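Local coordinates for protein tartronic semialdehyde reductase (Salmonella typhimurium, PDB 1YB4) that catalyses the NAD(P)H-dependent reduction of tartronate semialdehyde (2-hydroxy-3-oxopropanoate) to (R)-glycerate, and the reverse oxidation, at residues A[18-21]-A[22-26]; A[65-68]-A[69-73]; A[100-103]-A[104-108]; A[142-145]-A[146-149]. All blocks are in the same frame, centred on the assembly; numbering follows the deposited sequence.

Contact 1. Residues A[18-21]-A[22-26]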
loop_
_atom_site.group_PDB
_atom_site.type_symbol
_atom_site.label_atom_id
_atom_site.label_comp_id
_atom_site.label_asym_id
_atom_site.label_seq_id
_atom_site.Cartn_x
_atom_site.Cartn_y
_atom_site.Cartn_z
HETATM N N MSE A 18 -4.760 -34.014 18.360
HETATM C CA MSE A 18 -4.110 -34.791 17.311
HETATM C C MSE A 18 -3.569 -36.074 17.921
HETATM O O MSE A 18 -3.765 -37.170 17.368
HETATM C CB MSE A 18 -2.990 -33.978 16.660
HETATM C CG MSE A 18 -3.539 -32.876 15.745
HETATM SE SE MSE A 18 -2.298 -31.477 15.248
HETATM C CE MSE A 18 -1.448 -32.361 13.733
ATOM N N ALA A 19 -2.910 -35.934 19.073
ATOM C CA ALA A 19 -2.360 -37.077 19.786
ATOM C C ALA A 19 -3.529 -38.001 20.144
ATOM O O ALA A 19 -3.454 -39.226 19.952
ATOM C CB ALA A 19 -1.624 -36.610 21.057
ATOM N N ILE A 20 -4.610 -37.402 20.647
ATOM C CA ILE A 20 -5.803 -38.161 21.017
ATOM C C ILE A 20 -6.338 -38.973 19.832
ATOM O O ILE A 20 -6.821 -40.082 20.010
ATOM C CB ILE A 20 -6.922 -37.238 21.542
ATOM C CG1 ILE A 20 -6.481 -36.597 22.856
ATOM C CG2 ILE A 20 -8.204 -38.030 21.740
ATOM C CD1 ILE A 20 -7.593 -35.864 23.595
ATOM N N ASN A 21 -6.257 -38.432 18.623
ATOM C CA ASN A 21 -6.728 -39.179 17.465
ATOM C C ASN A 21 -5.803 -40.350 17.117
ATOM O O ASN A 21 -6.272 -41.396 16.686
ATOM C CB ASN A 21 -6.868 -38.269 16.242
ATOM C CG ASN A 21 -8.299 -37.879 15.979
ATOM O OD1 ASN A 21 -8.918 -37.176 16.772
ATOM N ND2 ASN A 21 -8.841 -38.346 14.859
ATOM N N LEU A 22 -4.495 -40.169 17.280
ATOM C CA LEU A 22 -3.545 -41.241 16.984
ATOM C C LEU A 22 -3.682 -42.359 18.028
ATOM O O LEU A 22 -3.643 -43.553 17.697
ATOM C CB LEU A 22 -2.113 -40.705 16.991
ATOM C CG LEU A 22 -1.707 -39.771 15.847
ATOM C CD1 LEU A 22 -0.324 -39.250 16.117
ATOM C CD2 LEU A 22 -1.737 -40.514 14.513
ATOM N N ALA A 23 -3.855 -41.962 19.287
ATOM C CA ALA A 23 -4.004 -42.915 20.374
ATOM C C ALA A 23 -5.309 -43.692 20.214
ATOM O O ALA A 23 -5.367 -44.897 20.466
ATOM C CB ALA A 23 -3.977 -42.180 21.704
ATOM N N ARG A 24 -6.347 -42.999 19.770
ATOM C CA ARG A 24 -7.653 -43.612 19.580
ATOM C C ARG A 24 -7.633 -44.655 18.470
ATOM O O ARG A 24 -8.540 -45.474 18.377
ATOM C CB ARG A 24 -8.697 -42.543 19.241
ATOM C CG ARG A 24 -10.145 -43.013 19.330
ATOM C CD ARG A 24 -10.832 -42.379 20.534
ATOM N NE ARG A 24 -11.026 -40.946 20.348
ATOM C CZ ARG A 24 -11.383 -40.118 21.321
ATOM N NH1 ARG A 24 -11.547 -38.820 21.073
ATOM N NH2 ARG A 24 -11.563 -40.590 22.546
ATOM N N ALA A 25 -6.615 -44.625 17.621
ATOM C CA ALA A 25 -6.540 -45.593 16.533
ATOM C C ALA A 25 -5.752 -46.840 16.917
ATOM O O ALA A 25 -5.517 -47.710 16.076
ATOM C CB ALA A 25 -5.929 -44.958 15.304
ATOM N N GLY A 26 -5.336 -46.919 18.179
ATOM C CA GLY A 26 -4.601 -48.086 18.643
ATOM C C GLY A 26 -3.101 -47.919 18.819
ATOM O O GLY A 26 -2.436 -48.785 19.396
#

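Contact 2. Residues A[65-68]-A[69-73]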
loop_
_atom_site.group_PDB
_atom_site.type_symbol
_atom_site.label_atom_id
_atom_site.label_comp_id
_atom_site.label_asym_id
_atom_site.label_seq_id
_atom_site.Cartn_x
_atom_site.Cartn_y
_atom_site.Cartn_z
HETATM N N MSE A 65 4.435 -30.640 17.520
HETATM C CA MSE A 65 3.424 -29.596 17.357
HETATM C C MSE A 65 3.640 -28.503 18.394
HETATM O O MSE A 65 2.915 -28.405 19.392
HETATM C CB MSE A 65 1.999 -30.144 17.473
HETATM C CG MSE A 65 0.900 -29.089 17.210
HETATM SE SE MSE A 65 0.729 -28.412 15.361
HETATM C CE MSE A 65 1.730 -26.768 15.496
ATOM N N VAL A 66 4.654 -27.685 18.120
ATOM C CA VAL A 66 5.061 -26.565 18.956
ATOM C C VAL A 66 4.680 -25.253 18.220
ATOM O O VAL A 66 4.492 -25.254 17.004
ATOM C CB VAL A 66 6.584 -26.657 19.201
ATOM C CG1 VAL A 66 7.322 -26.060 18.048
ATOM C CG2 VAL A 66 6.963 -25.998 20.507
ATOM N N PRO A 67 4.549 -24.126 18.952
ATOM C CA PRO A 67 4.183 -22.795 18.431
ATOM C C PRO A 67 4.981 -22.057 17.332
ATOM O O PRO A 67 4.440 -21.756 16.274
ATOM C CB PRO A 67 4.085 -21.949 19.704
ATOM C CG PRO A 67 3.581 -22.935 20.707
ATOM C CD PRO A 67 4.471 -24.127 20.427
ATOM N N ASP A 68 6.245 -21.743 17.582
ATOM C CA ASP A 68 7.049 -20.994 16.610
ATOM C C ASP A 68 8.324 -21.702 16.140
ATOM O O ASP A 68 8.691 -22.759 16.649
ATOM C CB ASP A 68 7.424 -19.643 17.217
ATOM C CG ASP A 68 8.133 -19.793 18.555
ATOM O OD1 ASP A 68 9.271 -20.312 18.566
ATOM O OD2 ASP A 68 7.547 -19.410 19.592
ATOM N N THR A 69 9.003 -21.095 15.170
ATOM C CA THR A 69 10.228 -21.652 14.610
ATOM C C THR A 69 11.308 -21.964 15.655
ATOM O O THR A 69 11.886 -23.042 15.653
ATOM C CB THR A 69 10.825 -20.696 13.567
ATOM O OG1 THR A 69 9.835 -20.392 12.582
ATOM C CG2 THR A 69 12.045 -21.325 12.886
ATOM N N PRO A 70 11.603 -21.015 16.552
ATOM C CA PRO A 70 12.633 -21.272 17.565
ATOM C C PRO A 70 12.361 -22.445 18.505
ATOM O O PRO A 70 13.295 -23.168 18.871
ATOM C CB PRO A 70 12.734 -19.935 18.290
ATOM C CG PRO A 70 12.506 -18.969 17.172
ATOM C CD PRO A 70 11.291 -19.580 16.491
ATOM N N GLN A 71 11.097 -22.628 18.901
ATOM C CA GLN A 71 10.716 -23.739 19.779
ATOM C C GLN A 71 10.823 -25.080 19.055
ATOM O O GLN A 71 10.964 -26.130 19.693
ATOM C CB GLN A 71 9.293 -23.586 20.274
ATOM C CG GLN A 71 9.112 -22.577 21.368
ATOM C CD GLN A 71 7.681 -22.551 21.842
ATOM O OE1 GLN A 71 7.173 -23.539 22.383
ATOM N NE2 GLN A 71 7.006 -21.427 21.622
ATOM N N VAL A 72 10.731 -25.053 17.729
ATOM C CA VAL A 72 10.874 -26.277 16.955
ATOM C C VAL A 72 12.371 -26.577 16.869
ATOM O O VAL A 72 12.778 -27.736 16.783
ATOM C CB VAL A 72 10.304 -26.139 15.522
ATOM C CG1 VAL A 72 10.986 -27.127 14.578
ATOM C CG2 VAL A 72 8.831 -26.419 15.532
ATOM N N GLU A 73 13.194 -25.532 16.908
ATOM C CA GLU A 73 14.637 -25.720 16.818
ATOM C C GLU A 73 15.199 -26.296 18.114
ATOM O O GLU A 73 16.112 -27.124 18.092
ATOM C CB GLU A 73 15.337 -24.400 16.508
ATOM C CG GLU A 73 16.809 -24.573 16.184
ATOM C CD GLU A 73 17.540 -23.254 16.016
ATOM O OE1 GLU A 73 17.070 -22.402 15.222
ATOM O OE2 GLU A 73 18.591 -23.078 16.676
#

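Contact 3. Residues A[100-103]-A[104-108]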
loop_
_atom_site.group_PDB
_atom_site.type_symbol
_atom_site.label_atom_id
_atom_site.label_comp_id
_atom_site.label_asym_id
_atom_site.label_seq_id
_atom_site.Cartn_x
_atom_site.Cartn_y
_atom_site.Cartn_z
ATOM N N PRO A 100 10.000 -21.393 6.442
ATOM C CA PRO A 100 10.379 -22.244 5.310
ATOM C C PRO A 100 11.899 -22.386 5.168
ATOM O O PRO A 100 12.406 -23.496 5.018
ATOM C CB PRO A 100 9.740 -21.530 4.119
ATOM C CG PRO A 100 8.494 -20.923 4.740
ATOM C CD PRO A 100 9.039 -20.354 6.018
ATOM N N ILE A 101 12.611 -21.259 5.230
ATOM C CA ILE A 101 14.074 -21.246 5.127
ATOM C C ILE A 101 14.720 -22.036 6.283
ATOM O O ILE A 101 15.700 -22.769 6.084
ATOM C CB ILE A 101 14.641 -19.792 5.160
ATOM C CG1 ILE A 101 14.102 -18.975 3.982
ATOM C CG2 ILE A 101 16.153 -19.820 5.110
ATOM C CD1 ILE A 101 12.627 -18.653 4.074
ATOM N N GLU A 102 14.171 -21.873 7.486
ATOM C CA GLU A 102 14.663 -22.564 8.676
ATOM C C GLU A 102 14.488 -24.064 8.523
ATOM O O GLU A 102 15.412 -24.838 8.744
ATOM C CB GLU A 102 13.876 -22.116 9.907
ATOM C CG GLU A 102 13.996 -20.661 10.198
ATOM C CD GLU A 102 15.398 -20.302 10.566
ATOM O OE1 GLU A 102 15.812 -20.643 11.696
ATOM O OE2 GLU A 102 16.085 -19.697 9.717
ATOM N N THR A 103 13.274 -24.464 8.168
ATOM C CA THR A 103 12.969 -25.872 7.984
ATOM C C THR A 103 13.993 -26.515 7.058
ATOM O O THR A 103 14.411 -27.649 7.285
ATOM C CB THR A 103 11.552 -26.055 7.418
ATOM O OG1 THR A 103 10.592 -25.694 8.423
ATOM C CG2 THR A 103 11.324 -27.498 6.990
ATOM N N LYS A 104 14.406 -25.784 6.025
ATOM C CA LYS A 104 15.393 -26.293 5.087
ATOM C C LYS A 104 16.621 -26.775 5.842
ATOM O O LYS A 104 17.101 -27.880 5.599
ATOM C CB LYS A 104 15.808 -25.203 4.095
ATOM C CG LYS A 104 14.726 -24.765 3.101
ATOM C CD LYS A 104 14.676 -25.659 1.863
ATOM C CE LYS A 104 13.693 -25.121 0.820
ATOM N NZ LYS A 104 14.097 -23.800 0.256
ATOM N N ARG A 105 17.125 -25.966 6.770
ATOM C CA ARG A 105 18.317 -26.385 7.496
ATOM C C ARG A 105 18.077 -27.334 8.669
ATOM O O ARG A 105 18.958 -28.115 9.019
ATOM C CB ARG A 105 19.150 -25.177 7.937
ATOM C CG ARG A 105 18.619 -24.394 9.107
ATOM C CD ARG A 105 19.738 -23.533 9.694
ATOM N NE ARG A 105 19.273 -22.656 10.763
ATOM C CZ ARG A 105 18.474 -21.607 10.578
ATOM N NH1 ARG A 105 18.044 -21.297 9.358
ATOM N NH2 ARG A 105 18.110 -20.869 11.619
ATOM N N PHE A 106 16.904 -27.286 9.283
ATOM C CA PHE A 106 16.624 -28.216 10.377
ATOM C C PHE A 106 16.645 -29.615 9.760
ATOM O O PHE A 106 17.242 -30.553 10.302
ATOM C CB PHE A 106 15.239 -27.957 10.977
ATOM C CG PHE A 106 15.134 -26.673 11.755
ATOM C CD1 PHE A 106 16.210 -25.790 11.832
ATOM C CD2 PHE A 106 13.951 -26.347 12.417
ATOM C CE1 PHE A 106 16.106 -24.601 12.559
ATOM C CE2 PHE A 106 13.835 -25.160 13.146
ATOM C CZ PHE A 106 14.917 -24.284 13.217
ATOM N N ALA A 107 15.993 -29.726 8.604
ATOM C CA ALA A 107 15.891 -30.975 7.866
ATOM C C ALA A 107 17.248 -31.591 7.574
ATOM O O ALA A 107 17.531 -32.698 8.028
ATOM C CB ALA A 107 15.127 -30.753 6.556
ATOM N N GLN A 108 18.094 -30.890 6.825
ATOM C CA GLN A 108 19.398 -31.458 6.499
ATOM C C GLN A 108 20.245 -31.728 7.737
ATOM O O GLN A 108 21.137 -32.571 7.698
ATOM C CB GLN A 108 20.160 -30.577 5.507
ATOM C CG GLN A 108 20.640 -29.255 6.042
ATOM C CD GLN A 108 21.349 -28.445 4.968
ATOM O OE1 GLN A 108 22.278 -28.938 4.319
ATOM N NE2 GLN A 108 20.918 -27.196 4.775
#

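Contact 4. Residues A[142-145]-A[146-149]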
loop_
_atom_site.group_PDB
_atom_site.type_symbol
_atom_site.label_atom_id
_atom_site.label_comp_id
_atom_site.label_asym_id
_atom_site.label_seq_id
_atom_site.Cartn_x
_atom_site.Cartn_y
_atom_site.Cartn_z
ATOM N N GLN A 142 9.153 -38.885 -1.071
ATOM C CA GLN A 142 7.943 -39.697 -1.231
ATOM C C GLN A 142 7.814 -40.951 -0.353
ATOM O O GLN A 142 6.813 -41.104 0.347
ATOM C CB GLN A 142 7.747 -40.073 -2.701
ATOM C CG GLN A 142 6.393 -40.698 -2.969
ATOM C CD GLN A 142 6.001 -40.622 -4.422
ATOM O OE1 GLN A 142 6.239 -39.604 -5.080
ATOM N NE2 GLN A 142 5.386 -41.687 -4.934
ATOM N N LYS A 143 8.802 -41.846 -0.390
ATOM C CA LYS A 143 8.750 -43.069 0.432
ATOM C C LYS A 143 8.501 -42.724 1.915
ATOM O O LYS A 143 7.752 -43.417 2.604
ATOM C CB LYS A 143 10.063 -43.855 0.322
ATOM C CG LYS A 143 10.513 -44.196 -1.100
ATOM C CD LYS A 143 9.820 -45.409 -1.666
ATOM C CE LYS A 143 10.304 -45.682 -3.081
ATOM N NZ LYS A 143 11.778 -45.882 -3.157
ATOM N N VAL A 144 9.151 -41.664 2.398
ATOM C CA VAL A 144 8.985 -41.217 3.778
ATOM C C VAL A 144 7.536 -40.766 3.950
ATOM O O VAL A 144 6.858 -41.122 4.921
ATOM C CB VAL A 144 9.913 -40.031 4.088
ATOM C CG1 VAL A 144 9.806 -39.655 5.554
ATOM C CG2 VAL A 144 11.340 -40.378 3.715
ATOM N N PHE A 145 7.068 -39.970 2.998
ATOM C CA PHE A 145 5.697 -39.493 3.014
ATOM C C PHE A 145 4.763 -40.705 3.003
ATOM O O PHE A 145 3.815 -40.766 3.776
ATOM C CB PHE A 145 5.417 -38.626 1.781
ATOM C CG PHE A 145 3.953 -38.322 1.573
ATOM C CD1 PHE A 145 3.373 -37.193 2.140
ATOM C CD2 PHE A 145 3.148 -39.191 0.834
ATOM C CE1 PHE A 145 2.017 -36.925 1.980
ATOM C CE2 PHE A 145 1.787 -38.937 0.665
ATOM C CZ PHE A 145 1.219 -37.799 1.240
ATOM N N ASP A 146 5.038 -41.667 2.121
ATOM C CA ASP A 146 4.213 -42.870 2.014
ATOM C C ASP A 146 4.160 -43.645 3.318
ATOM O O ASP A 146 3.137 -44.241 3.648
ATOM C CB ASP A 146 4.737 -43.796 0.916
ATOM C CG ASP A 146 4.421 -43.290 -0.487
ATOM O OD1 ASP A 146 3.295 -42.802 -0.695
ATOM O OD2 ASP A 146 5.293 -43.397 -1.385
ATOM N N ARG A 147 5.267 -43.634 4.055
ATOM C CA ARG A 147 5.368 -44.347 5.331
ATOM C C ARG A 147 4.510 -43.760 6.445
ATOM O O ARG A 147 3.872 -44.489 7.200
ATOM C CB ARG A 147 6.830 -44.394 5.784
ATOM C CG ARG A 147 7.063 -45.107 7.108
ATOM C CD ARG A 147 8.520 -45.511 7.233
ATOM N NE ARG A 147 9.415 -44.372 7.419
ATOM C CZ ARG A 147 10.577 -44.220 6.783
ATOM N NH1 ARG A 147 10.982 -45.135 5.909
ATOM N NH2 ARG A 147 11.345 -43.162 7.028
ATOM N N VAL A 148 4.515 -42.439 6.540
ATOM C CA VAL A 148 3.757 -41.725 7.553
ATOM C C VAL A 148 2.299 -41.518 7.112
ATOM O O VAL A 148 1.413 -41.258 7.928
ATOM C CB VAL A 148 4.426 -40.353 7.807
ATOM C CG1 VAL A 148 3.619 -39.537 8.804
ATOM C CG2 VAL A 148 5.865 -40.573 8.302
ATOM N N LYS A 149 2.069 -41.659 5.809
ATOM C CA LYS A 149 0.751 -41.461 5.203
ATOM C C LYS A 149 -0.444 -42.026 5.966
ATOM O O LYS A 149 -1.451 -41.340 6.116
ATOM C CB LYS A 149 0.758 -41.997 3.764
ATOM C CG LYS A 149 -0.523 -41.742 2.971
ATOM C CD LYS A 149 -0.991 -40.287 3.069
ATOM C CE LYS A 149 -2.063 -39.982 2.032
ATOM N NZ LYS A 149 -3.211 -40.936 2.090
#

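Contact 1. Residues A[18-21]-A[22-26]
Three successive i to i+4 backbone bonds carry the last full turn of helix 15-24: Leu22 N to Met18 O, Ala23 N to Ala19 O at 2.8 Å, and Arg24 N to Ile20 O at 3.0 Å. The chain first leaves helical geometry at Gly26, whose phi is 104°. With this positive phi and bonds back into the last turn, including Gly26 N to Ala23 O at 3.1 Å, it forms a Schellman motif. Among the side chains, Ile20 and Arg24 run side by side and point the same way. The methyl branch CG2 of Ile20 sits over one face of the Arg24 guanidinium, 3.5 Å from NH1 and displaced toward the rim of the group. Bends at chi2 and chi3 (109° and 69°) bring the guanidinium over this methyl, and Glu40 of the neighbouring helix 39-42 takes NH2 in a salt bridge. Leu22 leans back along the helix, its CG 3.6 Å from Met18 O. Together with Met18, a selenomethionine here, it packs on Phe8 of strand 5-8 and Leu155 of helix 142-155. The turn thus completes the helix of the first beta-alpha-beta unit, strand 5-8, helix 15-24 and strand 28-31, which follows a glycine-rich loop consistent with the dinucleotide-binding motif of a Rossmann fold.

Contact 2. Residues A[65-68]-A[69-73]
Gln71 lays its amide across the loop that leads into its own helix, with OE1 3.1 Å from Val66 CG2 and 3.4 Å from Pro67 CD. Its CG lies anti to the carbonyl carbon (chi1 -77°) and the chain then runs extended, which carries the amide back over residues 66-68. The NE2 end of the same amide donates to Asp68 OD2 at 2.9 Å, so the amide packs on hydrocarbon while its NE2 is bonded to a carboxylate. The two flat groups are strongly turned against each other, 70° between planes, and NE2 reaches OD2 from above the carboxylate plane. The other carboxylate oxygen, OD1, accepts the backbone N of Gln71 at 3.0 Å, nearly in line with its C-O bond. One aspartate therefore holds one glutamine at both backbone and side chain, and both its oxygens are used. For this Asp68 places CG between its backbone N and carbonyl carbon (chi1 55°), swinging the carboxylate over the start of the helix. Pro70 closes in beside OD1, its CD 3.0 Å away. The first turn is also tied by Val72 N to Asp68 O, a long bond at 3.3 Å. At the first helical residue, Thr69 OG1 bonds Ser99 N in the adjoining loop. Asp68 is thus the N-cap of helix 69-77, an aspartate-capped helix start following strand 61-64 in the nucleotide-binding domain.

Contact 3. Residues A[100-103]-A[104-108]
Lys104 meets the preceding turn with its chain root: its N bonds Pro100 O at 3.2 Å, CB lies 3.1 Å from Ile101 O, and CG also approaches Pro100 O. From there the lysine bends away, and NZ bonds the carbonyl of Ala196 of a second subunit. Arg105 next forms a salt bridge with Glu102, one turn back on the same flank of the helix. Arg105 CG stands between the backbone N and the carbonyl carbon (chi1 75°), and from there the chain extends alongside the glutamate. NH1 donates to Glu102 OE2 at 2.6 Å, arriving from above the carboxylate plane, and the two charged planes stand 78° apart. The detailed placing of the other oxygen and of NH2 is doubtful in the model. Phe106 N bonds Glu102 O at 2.9 Å. Glu102 CB sits over one face of the Phe106 ring, 4.1 Å from CZ, while CE1 sits over a face of the Arg105 guanidinium. Ala107 continues the pattern, its N on Thr103 O at 2.9 Å, and its methyl rests 3.3 Å from that oxygen. Helix 100-111 crosses between strands 90-94 and 115-123. Phe106 packs on helix 69-77, whereas Pro100 and Thr103 reach helix 167-195, with Thr103 and Ala107 also against strand 115-123.

Contact 4. Residues A[142-145]-A[146-149]
Val144 O is shared by two backbone donors, Val148 N at 3.1 Å and, more weakly, Arg147 N, whose main bond runs to Lys143 O at 2.9 Å. Two residues earlier in the helix, Gln142 O accepts Asp146 N at 2.6 Å. The Asp146 carboxylate folds back beside the same glutamine: OD2 comes closest to the methylene CG of Gln142, 3.3 Å away, and the carboxylate and amide planes stand 85° apart. Phe145 and Lys149 run side by side. With CG anti to the backbone N (chi1 168°), the ring extends along the lysine chain, its CZ 3.8 Å from Lys149 CD. Asp146 OD1 comes to the ring edge, in plane, 3.9 Å from CD2. Beyond these groups, Lys149 NZ pairs with Asp153. Arg147 turns its guanidinium over Val144, with the alpha carbon beneath one face, and NH2 goes on to Asp116 and Thr91. Val144 and Val148 face strands 90-94 and 115-123, while Phe145 rests on strand 158-163. Such a mixture of inward apolar and outward charged residues is the usual pattern of an amphipathic helix in a beta-alpha-beta crossover, here between strands 134-139 and 158-163.

In the fold
The four contacts follow one another along the chain, all within the nucleotide-binding domain, and illustrate how helices flank one mixed sheet. Contacts 1, 3 and 4 lie on the crossover helices 15-24, 100-111 and 142-155, and contact 2 opens helix 69-77. Contacts 2 and 3 are the closest pair, their centres 12 Å apart, and they touch: Phe106 packs on Val72 and Glu73, and Thr69 CG2 on Glu102 CG. Contact 1 lies about 19 Å from contact 4 between centres, yet helix 15-24 touches helix 142-155 farther along. The side chain of Pro100 lies about 7 Å from that of the predicted active-site Lys172, so contacts 2 and 3 probably join helices near the catalytic region, whereas contact 4 is structural packing away from it.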